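Local coordinates for protein virC2 (Agrobacterium tumefaciens, PDB 2RH3) that enhances T-DNA transfer and virulence of the crown gall bacterium through its C-terminal ribbon-helix-helix fold, which probably binds DNA, at residues A[35-40]-A[110-115]. Residues are numbered along the deposited sequence; the frame is centred on the assembly and turned at random. Where two conformers were deposited one is given.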
ATOM      1  N   LEU A  35      -1.929  -3.677   5.358  1.00 21.24           N
ATOM      2  CA  LEU A  35      -0.700  -3.674   4.552  0.50 22.41           C
ATOM      3  C   LEU A  35       0.003  -5.034   4.567  1.00 23.26           C
ATOM      4  O   LEU A  35       0.588  -5.446   3.551  1.00 23.41           O
ATOM      5  CB  LEU A  35       0.248  -2.560   5.020  0.50 22.44           C
ATOM      6  CG  LEU A  35       1.431  -2.199   4.113  0.50 21.92           C
ATOM      7  CD1 LEU A  35       0.978  -1.975   2.682  0.50 22.36           C
ATOM      8  CD2 LEU A  35       2.164  -0.974   4.647  0.50 22.64           C
ATOM      9  N   ARG A  36      -0.046  -5.723   5.700  1.00 24.02           N
ATOM     10  CA  ARG A  36       0.581  -7.045   5.832  1.00 25.63           C
ATOM     11  C   ARG A  36       0.017  -8.001   4.775  1.00 24.83           C
ATOM     12  O   ARG A  36       0.771  -8.705   4.075  1.00 24.79           O
ATOM     13  CB  ARG A  36       0.361  -7.590   7.249  1.00 25.63           C
ATOM     14  CG  ARG A  36       1.007  -8.941   7.512  1.00 28.73           C
ATOM     15  CD  ARG A  36       0.859  -9.375   8.964  1.00 28.96           C
ATOM     16  NE  ARG A  36       1.688  -8.578   9.863  0.50 34.02           N
ATOM     17  CZ  ARG A  36       1.216  -7.823  10.849  1.00 36.13           C
ATOM     18  NH1 ARG A  36      -0.091  -7.765  11.079  1.00 38.26           N
ATOM     19  NH2 ARG A  36       2.055  -7.134  11.613  1.00 38.22           N
ATOM     20  N   ARG A  37      -1.310  -8.007   4.655  1.00 23.43           N
ATOM     21  CA  ARG A  37      -2.000  -8.849   3.701  1.00 22.93           C
ATOM     22  C   ARG A  37      -1.784  -8.320   2.280  1.00 22.64           C
ATOM     23  O   ARG A  37      -1.485  -9.096   1.371  1.00 23.08           O
ATOM     24  CB  ARG A  37      -3.500  -8.905   4.015  1.00 22.74           C
ATOM     25  CG  ARG A  37      -4.327  -9.676   3.000  1.00 22.13           C
ATOM     26  CD  ARG A  37      -4.008 -11.148   3.013  1.00 24.55           C
ATOM     27  NE  ARG A  37      -4.843 -11.880   2.065  1.00 27.05           N
ATOM     28  CZ  ARG A  37      -5.116 -13.184   2.137  1.00 28.56           C
ATOM     29  NH1 ARG A  37      -4.619 -13.933   3.118  1.00 28.85           N
ATOM     30  NH2 ARG A  37      -5.898 -13.747   1.220  1.00 30.30           N
ATOM     31  N   ALA A  38      -1.947  -7.012   2.104  1.00 22.33           N
ATOM     32  CA  ALA A  38      -1.776  -6.360   0.802  1.00 22.48           C
ATOM     33  C   ALA A  38      -0.367  -6.609   0.221  1.00 23.11           C
ATOM     34  O   ALA A  38      -0.228  -6.909  -0.960  1.00 23.00           O
ATOM     35  CB  ALA A  38      -2.078  -4.880   0.898  1.00 23.07           C
ATOM     36  N   LEU A  39       0.658  -6.518   1.062  1.00 23.36           N
ATOM     37  CA  LEU A  39       2.028  -6.733   0.574  1.00 24.56           C
ATOM     38  C   LEU A  39       2.283  -8.195   0.246  1.00 24.94           C
ATOM     39  O   LEU A  39       3.072  -8.507  -0.653  1.00 24.98           O
ATOM     40  CB  LEU A  39       3.077  -6.193   1.556  1.00 24.82           C
ATOM     41  CG  LEU A  39       3.086  -4.672   1.743  1.00 26.75           C
ATOM     42  CD1 LEU A  39       3.719  -4.299   3.081  1.00 27.67           C
ATOM     43  CD2 LEU A  39       3.783  -3.950   0.576  1.00 29.35           C
ATOM     44  N   GLY A  40       1.613  -9.092   0.969  1.00 25.01           N
ATOM     45  CA  GLY A  40       1.677 -10.517   0.671  1.00 26.09           C
ATOM     46  C   GLY A  40       1.076 -10.823  -0.691  1.00 26.55           C
ATOM     47  O   GLY A  40       1.688 -11.524  -1.502  1.00 26.42           O
ATOM     48  N   ALA A 110      -3.619   0.235  -2.839  1.00 19.50           N
ATOM     49  CA  ALA A 110      -4.530   0.596  -3.903  1.00 20.23           C
ATOM     50  C   ALA A 110      -5.136  -0.662  -4.539  1.00 19.97           C
ATOM     51  O   ALA A 110      -6.314  -0.689  -4.843  1.00 20.31           O
ATOM     52  CB  ALA A 110      -3.814   1.445  -4.942  1.00 20.13           C
ATOM     53  N   CYS A 111      -4.298  -1.684  -4.711  0.50 21.19           N
ATOM     54  CA  CYS A 111      -4.689  -2.986  -5.248  0.50 20.97           C
ATOM     55  C   CYS A 111      -5.670  -3.736  -4.327  0.50 20.80           C
ATOM     56  O   CYS A 111      -6.660  -4.307  -4.790  0.50 20.80           O
ATOM     57  CB  CYS A 111      -3.429  -3.827  -5.496  0.50 21.21           C
ATOM     58  SG  CYS A 111      -3.704  -5.354  -6.386  0.50 22.95           S
ATOM     59  N   PHE A 112      -5.384  -3.716  -3.027  1.00 20.38           N
ATOM     60  CA  PHE A 112      -6.223  -4.347  -2.010  1.00 20.21           C
ATOM     61  C   PHE A 112      -7.603  -3.672  -2.003  1.00 19.25           C
ATOM     62  O   PHE A 112      -8.644  -4.342  -2.004  1.00 19.74           O
ATOM     63  CB  PHE A 112      -5.548  -4.194  -0.631  1.00 20.09           C
ATOM     64  CG  PHE A 112      -6.299  -4.856   0.479  1.00 21.31           C
ATOM     65  CD1 PHE A 112      -5.949  -6.137   0.905  1.00 22.85           C
ATOM     66  CD2 PHE A 112      -7.353  -4.201   1.109  1.00 21.41           C
ATOM     67  CE1 PHE A 112      -6.662  -6.766   1.942  1.00 23.58           C
ATOM     68  CE2 PHE A 112      -8.068  -4.821   2.129  1.00 20.70           C
ATOM     69  CZ  PHE A 112      -7.715  -6.096   2.552  1.00 21.66           C
ATOM     70  N   PHE A 113      -7.609  -2.335  -2.007  1.00 18.55           N
ATOM     71  CA  PHE A 113      -8.855  -1.579  -1.978  1.00 18.88           C
ATOM     72  C   PHE A 113      -9.685  -1.775  -3.258  1.00 18.87           C
ATOM     73  O   PHE A 113     -10.901  -1.871  -3.181  1.00 19.09           O
ATOM     74  CB  PHE A 113      -8.621  -0.092  -1.731  1.00 19.01           C
ATOM     75  CG  PHE A 113      -7.895   0.231  -0.439  1.00 18.39           C
ATOM     76  CD1 PHE A 113      -8.104  -0.521   0.741  1.00 19.01           C
ATOM     77  CD2 PHE A 113      -7.031   1.324  -0.395  1.00 20.02           C
ATOM     78  CE1 PHE A 113      -7.422  -0.197   1.928  1.00 20.57           C
ATOM     79  CE2 PHE A 113      -6.365   1.662   0.786  1.00 21.89           C
ATOM     80  CZ  PHE A 113      -6.556   0.892   1.945  1.00 19.57           C
ATOM     81  N   ALA A 114      -9.024  -1.836  -4.418  1.00 19.07           N
ATOM     82  CA  ALA A 114      -9.743  -2.068  -5.682  1.00 19.46           C
ATOM     83  C   ALA A 114     -10.366  -3.465  -5.707  1.00 20.58           C
ATOM     84  O   ALA A 114     -11.470  -3.661  -6.235  1.00 20.82           O
ATOM     85  CB  ALA A 114      -8.816  -1.863  -6.886  1.00 19.51           C
ATOM     86  N   ARG A 115      -9.660  -4.427  -5.110  1.00 20.98           N
ATOM     87  CA  ARG A 115     -10.137  -5.812  -5.043  1.00 22.36           C
ATOM     88  C   ARG A 115     -11.375  -5.866  -4.152  1.00 22.15           C
ATOM     89  O   ARG A 115     -12.360  -6.520  -4.489  1.00 22.06           O
ATOM     90  CB  ARG A 115      -9.038  -6.742  -4.519  1.00 22.55           C
ATOM     91  CG  ARG A 115      -9.372  -8.246  -4.672  1.00 23.97           C
ATOM     92  CD  ARG A 115      -8.217  -9.146  -4.179  1.00 25.06           C
ATOM     93  NE  ARG A 115      -6.921  -8.848  -4.803  1.00 30.38           N
ATOM     94  CZ  ARG A 115      -6.520  -9.286  -6.003  1.00 30.73           C
ATOM     95  NH1 ARG A 115      -7.307 -10.054  -6.752  1.00 33.67           N
ATOM     96  NH2 ARG A 115      -5.320  -8.950  -6.456  1.00 34.41           N
TER
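In the ribbon-helix-helix domain of VirC2, helices 27-47 and 97-118 pack against each other where Ala-38 and Arg-37 of the first meet Phe-112 of the second. The backbones come nearest at Ala-38 and Phe-112, whose CA atoms are 5.6 Å apart. Alanine suits this buried place because a lone methyl takes up little room between the two helices: Ala-38 CB rests 3.9 Å from Phe-112 CB and 4.1 Å from Phe-112 CD1, approaching the ring obliquely. A chi1 of -178° sets Phe-112 CG opposite its own backbone N and carries the ring past Ala-38 to Arg-37. There Arg-37 CG lies 3.9 Å from Phe-112 CE1, at the ring edge and near its plane. Beyond CG the arginine chain bends at chi2 (67°), and the guanidinium, its plane 87° from that of the ring, lies at the exposed end of the side chain. Ile-34, also on helix 27-47, gives the ring a further apolar neighbour. Leu-35 packs on Leu-109 and Leu-39 on Ala-108, and both also touch strand 71-76. The methyl of Ala-38 and the ring of Phe-112 thus pack the helix preceding strand 71-76 against the chain's last helix, in a ribbon-helix-helix fold whose antiparallel ribbon is strands 2-7 and 71-76.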